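Long-range contacts in alginate lyase A1-II' (Sphingomonas sp. A1, PDB 2CWS), which depolymerises alginate, probably by beta-elimination, through its polysaccharide lyase family-7 domain, the part of the longer protein held in this chain: residues 86-91 with 167-172; 97-102 with 213-218; 103-108 with 128-133. All blocks are in the same frame, centred on the assembly; numbering follows the deposited sequence. Where two conformers were deposited one is given.

Contact 1. Residues 86-91 with 167-172; sequences QGTHTM and RVTDGV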
loop_
_atom_site.group_PDB
_atom_site.type_symbol
_atom_site.label_atom_id
_atom_site.label_comp_id
_atom_site.label_asym_id
_atom_site.label_seq_id
_atom_site.Cartn_x
_atom_site.Cartn_y
_atom_site.Cartn_z
ATOM N N GLN A 86 -16.351 8.677 6.358
ATOM C CA GLN A 86 -16.660 10.106 6.408
ATOM C C GLN A 86 -15.423 10.927 6.691
ATOM O O GLN A 86 -14.498 10.422 7.363
ATOM C CB GLN A 86 -17.685 10.363 7.510
ATOM C CG GLN A 86 -18.915 9.538 7.397
ATOM C CD GLN A 86 -19.740 9.519 8.689
ATOM O OE1 GLN A 86 -20.757 10.240 8.577
ATOM N NE2 GLN A 86 -19.369 8.769 9.743
ATOM N N GLY A 87 -15.413 12.176 6.229
ATOM C CA GLY A 87 -14.255 13.064 6.356
ATOM C C GLY A 87 -13.262 12.815 5.235
ATOM O O GLY A 87 -13.587 12.118 4.246
ATOM N N THR A 88 -12.053 13.350 5.392
ATOM C CA THR A 88 -11.026 13.290 4.359
ATOM C C THR A 88 -9.785 12.612 4.880
ATOM O O THR A 88 -9.297 12.894 5.960
ATOM C CB THR A 88 -10.717 14.716 3.860
ATOM O OG1 THR A 88 -11.852 15.204 3.148
ATOM C CG2 THR A 88 -9.542 14.736 2.920
ATOM N N HIS A 89 -9.296 11.670 4.068
ATOM C CA HIS A 89 -8.219 10.761 4.436
ATOM C C HIS A 89 -7.300 10.647 3.237
ATOM O O HIS A 89 -7.759 10.102 2.202
ATOM C CB HIS A 89 -8.829 9.379 4.752
ATOM C CG HIS A 89 -9.962 9.512 5.754
ATOM N ND1 HIS A 89 -9.723 9.761 7.086
ATOM C CD2 HIS A 89 -11.296 9.551 5.559
ATOM C CE1 HIS A 89 -10.894 9.876 7.705
ATOM N NE2 HIS A 89 -11.856 9.753 6.785
ATOM N N THR A 90 -6.071 11.158 3.316
ATOM C CA THR A 90 -5.255 11.307 2.126
ATOM C C THR A 90 -3.842 10.804 2.354
ATOM O O THR A 90 -3.177 11.260 3.275
ATOM C CB THR A 90 -5.174 12.794 1.719
ATOM O OG1 THR A 90 -6.554 13.202 1.518
ATOM C CG2 THR A 90 -4.387 12.952 0.420
ATOM N N MET A 91 -3.374 9.934 1.468
ATOM C CA MET A 91 -1.960 9.534 1.426
ATOM C C MET A 91 -1.329 10.117 0.184
ATOM O O MET A 91 -1.898 10.024 -0.914
ATOM C CB MET A 91 -1.893 7.999 1.418
ATOM C CG MET A 91 -0.438 7.530 1.231
ATOM S SD MET A 91 -0.230 5.748 1.514
ATOM C CE MET A 91 -1.219 5.126 0.107
ATOM N N ARG A 167 -7.034 9.456 -1.952
ATOM C CA ARG A 167 -7.875 10.197 -0.981
ATOM C C ARG A 167 -9.231 9.579 -0.909
ATOM O O ARG A 167 -9.831 9.283 -1.939
ATOM C CB ARG A 167 -7.986 11.688 -1.428
ATOM C CG ARG A 167 -8.995 12.474 -0.606
ATOM C CD ARG A 167 -8.892 13.963 -0.942
ATOM N NE ARG A 167 -9.243 14.348 -2.318
ATOM C CZ ARG A 167 -10.424 14.824 -2.700
ATOM N NH1 ARG A 167 -11.461 14.925 -1.859
ATOM N NH2 ARG A 167 -10.594 15.185 -3.968
ATOM N N VAL A 168 -9.749 9.452 0.304
ATOM C CA VAL A 168 -11.159 9.198 0.499
ATOM C C VAL A 168 -11.773 10.460 1.101
ATOM O O VAL A 168 -11.275 10.932 2.135
ATOM C CB VAL A 168 -11.411 7.999 1.466
ATOM C CG1 VAL A 168 -12.865 7.932 1.919
ATOM C CG2 VAL A 168 -10.986 6.695 0.791
ATOM N N THR A 169 -12.831 10.961 0.507
ATOM C CA THR A 169 -13.647 11.997 1.130
ATOM C C THR A 169 -15.076 11.530 1.080
ATOM O O THR A 169 -15.641 11.343 -0.021
ATOM C CB THR A 169 -13.490 13.370 0.452
ATOM O OG1 THR A 169 -12.146 13.824 0.667
ATOM C CG2 THR A 169 -14.463 14.393 1.075
ATOM N N ASP A 170 -15.692 11.312 2.218
ATOM C CA ASP A 170 -17.125 10.990 2.297
ATOM C C ASP A 170 -17.514 9.865 1.347
ATOM O O ASP A 170 -18.491 9.930 0.577
ATOM C CB ASP A 170 -17.948 12.271 2.081
ATOM C CG ASP A 170 -17.711 13.304 3.166
ATOM O OD1 ASP A 170 -17.810 14.516 2.851
ATOM O OD2 ASP A 170 -17.411 12.880 4.314
ATOM N N GLY A 171 -16.701 8.774 1.400
ATOM C CA GLY A 171 -17.118 7.569 0.657
ATOM C C GLY A 171 -16.806 7.580 -0.832
ATOM O O GLY A 171 -17.266 6.638 -1.519
ATOM N N VAL A 172 -16.049 8.567 -1.293
ATOM C CA VAL A 172 -15.591 8.623 -2.686
ATOM C C VAL A 172 -14.065 8.507 -2.639
ATOM O O VAL A 172 -13.421 9.164 -1.820
ATOM C CB VAL A 172 -16.011 9.936 -3.373
ATOM C CG1 VAL A 172 -15.554 9.922 -4.829
ATOM C CG2 VAL A 172 -17.530 10.111 -3.242
#

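Contact 2. Residues 97-102 with 213-218; sequences TVQLPS and GGSAIA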
loop_
_atom_site.group_PDB
_atom_site.type_symbol
_atom_site.label_atom_id
_atom_site.label_comp_id
_atom_site.label_asym_id
_atom_site.label_seq_id
_atom_site.Cartn_x
_atom_site.Cartn_y
_atom_site.Cartn_z
ATOM N N THR A 97 9.244 2.050 -9.078
ATOM C CA THR A 97 9.484 0.594 -9.031
ATOM C C THR A 97 10.746 0.358 -9.805
ATOM O O THR A 97 10.875 0.738 -10.976
ATOM C CB THR A 97 8.256 -0.139 -9.571
ATOM O OG1 THR A 97 7.176 0.025 -8.636
ATOM C CG2 THR A 97 8.530 -1.639 -9.677
ATOM N N VAL A 98 11.696 -0.314 -9.147
ATOM C CA VAL A 98 13.047 -0.510 -9.677
ATOM C C VAL A 98 13.180 -1.842 -10.394
ATOM O O VAL A 98 13.894 -1.913 -11.403
ATOM C CB VAL A 98 14.059 -0.436 -8.504
ATOM C CG1 VAL A 98 15.468 -0.860 -8.947
ATOM C CG2 VAL A 98 14.057 0.971 -7.875
ATOM N N GLN A 99 12.569 -2.888 -9.847
ATOM C CA GLN A 99 12.744 -4.245 -10.361
ATOM C C GLN A 99 11.422 -4.986 -10.123
ATOM O O GLN A 99 10.812 -4.826 -9.057
ATOM C CB GLN A 99 13.889 -4.963 -9.611
ATOM C CG GLN A 99 14.091 -6.403 -10.081
ATOM C CD GLN A 99 15.220 -7.025 -9.266
ATOM O OE1 GLN A 99 16.382 -6.565 -9.345
ATOM N NE2 GLN A 99 14.965 -8.104 -8.524
ATOM N N LEU A 100 11.028 -5.760 -11.120
ATOM C CA LEU A 100 9.801 -6.544 -11.065
ATOM C C LEU A 100 10.114 -8.019 -10.979
ATOM O O LEU A 100 11.194 -8.467 -11.402
ATOM C CB LEU A 100 9.002 -6.262 -12.359
ATOM C CG LEU A 100 8.306 -4.910 -12.388
ATOM C CD1 LEU A 100 7.857 -4.585 -13.815
ATOM C CD2 LEU A 100 7.158 -4.855 -11.385
ATOM N N PRO A 101 9.165 -8.822 -10.495
ATOM C CA PRO A 101 9.259 -10.263 -10.608
ATOM C C PRO A 101 8.963 -10.683 -12.030
ATOM O O PRO A 101 8.544 -9.861 -12.864
ATOM C CB PRO A 101 8.174 -10.777 -9.647
ATOM C CG PRO A 101 7.077 -9.741 -9.852
ATOM C CD PRO A 101 7.826 -8.413 -9.986
ATOM N N SER A 102 9.091 -11.982 -12.340
ATOM C CA SER A 102 8.807 -12.462 -13.673
ATOM C C SER A 102 7.379 -12.130 -14.115
ATOM O O SER A 102 7.148 -11.939 -15.314
ATOM C CB SER A 102 9.025 -13.968 -13.759
ATOM O OG SER A 102 10.400 -14.299 -13.527
ATOM N N GLY A 213 10.182 -16.841 -9.919
ATOM C CA GLY A 213 9.817 -15.485 -10.326
ATOM C C GLY A 213 10.763 -14.386 -9.869
ATOM O O GLY A 213 10.562 -13.245 -10.297
ATOM N N GLY A 214 11.732 -14.675 -9.033
ATOM C CA GLY A 214 12.733 -13.685 -8.692
ATOM C C GLY A 214 12.311 -12.794 -7.536
ATOM O O GLY A 214 11.993 -13.329 -6.443
ATOM N N SER A 215 12.275 -11.506 -7.759
ATOM C CA SER A 215 11.988 -10.604 -6.616
ATOM C C SER A 215 11.719 -9.201 -7.186
ATOM O O SER A 215 12.028 -8.914 -8.335
ATOM C CB SER A 215 13.160 -10.566 -5.646
ATOM O OG SER A 215 14.348 -10.024 -6.247
ATOM N N ALA A 216 11.186 -8.346 -6.336
ATOM C CA ALA A 216 10.892 -6.977 -6.736
ATOM C C ALA A 216 11.527 -5.979 -5.769
ATOM O O ALA A 216 11.787 -6.293 -4.599
ATOM C CB ALA A 216 9.380 -6.729 -6.763
ATOM N N ILE A 217 11.759 -4.787 -6.303
ATOM C CA ILE A 217 12.240 -3.645 -5.523
ATOM C C ILE A 217 11.347 -2.459 -5.832
ATOM O O ILE A 217 11.190 -2.106 -7.003
ATOM C CB ILE A 217 13.684 -3.276 -5.873
ATOM C CG1 ILE A 217 14.665 -4.433 -5.605
ATOM C CG2 ILE A 217 14.106 -2.014 -5.126
ATOM C CD1 ILE A 217 16.058 -4.214 -6.215
ATOM N N ALA A 218 10.823 -1.837 -4.781
ATOM C CA ALA A 218 10.103 -0.569 -4.923
ATOM C C ALA A 218 10.731 0.435 -3.961
ATOM O O ALA A 218 11.252 0.044 -2.906
ATOM C CB ALA A 218 8.616 -0.709 -4.601
HETATM O O HOH W 1 13.122 -10.506 -10.520
#

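Contact 3. Residues 103-108 with 128-133; sequences SGKIIV and VFQDGQ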
loop_
_atom_site.group_PDB
_atom_site.type_symbol
_atom_site.label_atom_id
_atom_site.label_comp_id
_atom_site.label_asym_id
_atom_site.label_seq_id
_atom_site.Cartn_x
_atom_site.Cartn_y
_atom_site.Cartn_z
ATOM N N SER A 103 6.431 -12.077 -13.183
ATOM C CA SER A 103 5.044 -11.818 -13.618
ATOM C C SER A 103 4.867 -10.394 -14.137
ATOM O O SER A 103 3.880 -10.111 -14.808
ATOM C CB SER A 103 4.072 -11.992 -12.453
ATOM O OG SER A 103 4.190 -10.840 -11.573
ATOM N N GLY A 104 5.770 -9.476 -13.801
ATOM C CA GLY A 104 5.629 -8.101 -14.287
ATOM C C GLY A 104 4.681 -7.273 -13.460
ATOM O O GLY A 104 4.323 -6.184 -13.909
ATOM N N LYS A 105 4.294 -7.672 -12.256
ATOM C CA LYS A 105 3.232 -6.940 -11.533
ATOM C C LYS A 105 3.539 -6.913 -10.042
ATOM O O LYS A 105 3.795 -7.941 -9.424
ATOM C CB LYS A 105 1.886 -7.604 -11.789
ATOM C CG LYS A 105 0.722 -6.891 -11.124
ATOM C CD LYS A 105 -0.582 -7.632 -11.193
ATOM C CE LYS A 105 -1.095 -7.745 -12.619
ATOM N NZ LYS A 105 -2.421 -8.483 -12.695
ATOM N N ILE A 106 3.446 -5.688 -9.455
ATOM C CA ILE A 106 3.462 -5.532 -8.004
ATOM C C ILE A 106 2.415 -4.481 -7.650
ATOM O O ILE A 106 1.927 -3.753 -8.490
ATOM C CB ILE A 106 4.836 -5.118 -7.424
ATOM C CG1 ILE A 106 5.228 -3.684 -7.836
ATOM C CG2 ILE A 106 5.893 -6.126 -7.800
ATOM C CD1 ILE A 106 6.506 -3.200 -7.114
ATOM N N ILE A 107 2.048 -4.473 -6.353
ATOM C CA ILE A 107 1.165 -3.449 -5.781
ATOM C C ILE A 107 2.038 -2.569 -4.903
ATOM O O ILE A 107 2.765 -3.066 -4.027
ATOM C CB ILE A 107 -0.022 -4.092 -5.036
ATOM C CG1 ILE A 107 -0.995 -4.673 -6.041
ATOM C CG2 ILE A 107 -0.686 -3.086 -4.082
ATOM C CD1 ILE A 107 -2.082 -5.550 -5.437
ATOM N N VAL A 108 1.945 -1.242 -5.105
ATOM C CA VAL A 108 2.826 -0.286 -4.429
ATOM C C VAL A 108 2.100 0.580 -3.421
ATOM O O VAL A 108 2.774 1.287 -2.655
ATOM C CB VAL A 108 3.627 0.587 -5.434
ATOM C CG1 VAL A 108 4.582 -0.275 -6.245
ATOM C CG2 VAL A 108 2.667 1.377 -6.321
ATOM N N VAL A 128 -1.694 -0.863 -8.728
ATOM C CA VAL A 128 -1.022 -1.971 -9.405
ATOM C C VAL A 128 -0.063 -1.454 -10.453
ATOM O O VAL A 128 -0.491 -0.848 -11.451
ATOM C CB VAL A 128 -2.063 -2.885 -10.070
ATOM C CG1 VAL A 128 -1.356 -4.064 -10.740
ATOM C CG2 VAL A 128 -3.115 -3.367 -9.056
ATOM N N PHE A 129 1.236 -1.671 -10.216
ATOM C CA PHE A 129 2.284 -1.212 -11.118
ATOM C C PHE A 129 2.652 -2.313 -12.086
ATOM O O PHE A 129 2.965 -3.435 -11.695
ATOM C CB PHE A 129 3.525 -0.779 -10.303
ATOM C CG PHE A 129 4.657 -0.340 -11.225
ATOM C CD1 PHE A 129 5.566 -1.217 -11.785
ATOM C CD2 PHE A 129 4.770 1.004 -11.526
ATOM C CE1 PHE A 129 6.498 -0.788 -12.675
ATOM C CE2 PHE A 129 5.728 1.443 -12.420
ATOM C CZ PHE A 129 6.599 0.517 -13.025
ATOM N N GLN A 130 2.715 -1.904 -13.375
ATOM C CA GLN A 130 3.381 -2.654 -14.463
ATOM C C GLN A 130 4.291 -1.686 -15.195
ATOM O O GLN A 130 4.115 -0.463 -15.126
ATOM C CB GLN A 130 2.413 -3.345 -15.389
ATOM C CG GLN A 130 1.514 -4.189 -14.455
ATOM C CD GLN A 130 0.826 -5.216 -15.269
ATOM O OE1 GLN A 130 -0.257 -4.913 -15.829
ATOM N NE2 GLN A 130 1.374 -6.420 -15.372
ATOM N N ASP A 131 5.285 -2.256 -15.914
ATOM C CA ASP A 131 6.223 -1.400 -16.655
ATOM C C ASP A 131 5.571 -0.796 -17.891
ATOM O O ASP A 131 5.586 -1.363 -18.977
ATOM C CB ASP A 131 7.428 -2.252 -17.006
ATOM C CG ASP A 131 8.508 -1.515 -17.782
ATOM O OD1 ASP A 131 8.429 -0.289 -17.892
ATOM O OD2 ASP A 131 9.442 -2.216 -18.223
ATOM N N GLY A 132 4.980 0.366 -17.704
ATOM C CA GLY A 132 4.283 1.090 -18.756
ATOM C C GLY A 132 2.855 1.522 -18.374
ATOM O O GLY A 132 2.279 2.326 -19.128
ATOM N N GLN A 133 2.321 1.023 -17.244
ATOM C CA GLN A 133 0.975 1.459 -16.867
ATOM C C GLN A 133 0.804 1.170 -15.364
ATOM O O GLN A 133 1.226 0.122 -14.867
ATOM C CB GLN A 133 -0.025 0.652 -17.680
ATOM C CG GLN A 133 -1.330 0.454 -17.015
ATOM C CD GLN A 133 -2.319 -0.349 -17.804
ATOM O OE1 GLN A 133 -2.866 0.149 -18.789
ATOM N NE2 GLN A 133 -2.539 -1.605 -17.375
HETATM O O HOH W 2 5.446 -5.057 -16.171
#

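Contact 1. Residues 86-91 with 167-172
His89 and Val168 form the hydrogen-bonded pair at the heart of this antiparallel contact: His89 N donates to Val168 O at 2.9 Å, and Val168 N returns the bond to His89 O. Beyond the regular pairing, Asp170 N reaches Gly87 O at 3.0 Å, while the same carbonyl receives a short CA-H...O contact from Thr169. Strands 88-91 and 167-169 run almost exactly antiparallel, at 176°, as neighbours in the seven-strand sheet of a concanavalin-like beta sandwich. Strand 162-169 ends here in a type I' turn, Thr169 to Val172, the tight link of a beta hairpin.

Side-chain hydrogen bonds add to the backbone pairing. With CG anti to the carbonyl carbon (chi1 -63°), Asp170 brings OD2 back to Gly87 N at 2.9 Å, met on the syn side but well out of the carboxylate plane. On the face carrying the threonines, Thr88 OG1 and Thr169 OG1 are 2.9 Å apart, either able to donate. Thr169 OG1 also accepts from Arg167 NH1 at 2.8 Å, edge-on in the guanidinium plane; a bend at chi3 (64°) turns the chain that way, and Tyr174 adds a cation-pi contact.

Packing is mostly arginine methylene against threonine: Arg167 lies alongside Thr90, its CG 3.3 Å from Thr90 OG1, and its CD touches the Thr88 methyl. On the opposite face, the buried His89 ring is held at both nitrogens: NE2 donates to Gln86 O at 2.8 Å, and ND1 bonds His227 ND1. Trp83 stacks on the ring, and a glycerol, probably from the crystallisation liquor, lies about 4 Å from the His89 side chain.

Contact 2. Residues 97-102 with 213-218
Ile217 O takes two backbone donors at once, Val98 N at 2.8 Å and Gln99 N at a longer 3.3 Å, and Ile217 N donates back to Gln99 O. The side chain of Ile217 meets the same two residues: its CG2 lies 3.7 Å from Val98 CB, while its CD1 rests near Gln99 OE1. Two residues facing one make a classic beta bulge, which shifts the register by one where strand 88-99 pairs with strand 215-228 in the beta sandwich.

Past the bulge the pairing gives way to other bonds. Gln99, extended with CG anti to N (chi1 178°), runs along the partner strand until NE2 donates to Ser215 O at 3.1 Å; the bond is nearly straight (172°), yet it arrives from above the carbonyl plane. A water links the two chains, donating to Leu100 O and accepting from Ser215 N. Further on, Ser102 N closes onto Gly213 O at 2.8 Å, in the carbonyl plane.

On the side facing the other sheet, Pro101 CD packs against Ala216 CB at 4.0 Å, and Ile106 covers both residues. Thr97 OG1 is held by Tyr162 OH, and Trp52 gives Ser215 OG a weak bond.

Contact 3. Residues 103-108 with 128-133
Lys105 leans across Val128 and Gln130, and its chain can be followed atom by atom. CB sits 3.8 Å from Gln130 NE2 in the conformer described, one of two for that glutamine. CG, placed anti to the backbone N (chi1 -178°), comes down on Val128 CG1 at 3.5 Å, the tightest apolar touch here, and CD stays against the same methyl. A bend at chi3 (-66°) then turns CE back to the amide of this Gln130 conformer, 3.9 Å from NE2, before the ammonium group at the tip. Cut back to an alanine, this position is likely to leave the Val128 methyl without its cover of CG and CD.

In the same conformer Gln130 NE2 donates to Gly104 O, though the bond is long at 3.3 Å and comes from above the carbonyl plane. Gly104 O also receives a water hydrogen bond, and this water accepts from Asp131 N, at the centre of an inverse gamma turn.

Within the hairpin of strands 106-114 and 120-130, regular pairing begins at Ile106 and Phe129. Phe129 N donates to Ile106 O at 2.8 Å, and Ile106 N answers to Phe129 O at 3.2 Å. The strands diverge from true antiparallel, their directions 125° apart. Ile106 CG1 lies alongside Phe129 CB, which Val108 CG1 also meets; on the other face, the side chains of Ile107 and Val128 pass at a slant, CG1 of the first 3.9 Å from CG2 of the second. At the start, Ser103 OG accepts from Lys105 N in an ST turn and is also hydrogen-bonded to Gln207 O.

Two backbone bonds among buried apolar side chains thus contrast with a carbonyl served by a water and a long bond from a two-conformer glutamine, probably the less firmly defined end.

In the fold
Strand 88-99 carries contact 1 near its start and contact 2 at its end, so the two lie about 31 Å apart between centres, on opposite sides of the chain's centre, in one seven-strand sheet. The chain then enters strand 106-114 of the other sheet, where contact 3 begins directly after 97-102. Contacts 2 and 3, with centres about 9 Å apart, meet across the sandwich, Thr97 packing on Ile106, Val108 and Phe129, and Ala216 on Ile106. Contacts 1 and 3 lie about 25 Å apart between centres. Along the chain, 86-91, 97-102, 103-108, 128-133, 167-172 and 213-218 follow in order: both wider contacts enclose contact 3 and interleave, tying distant parts of the sequence into one domain.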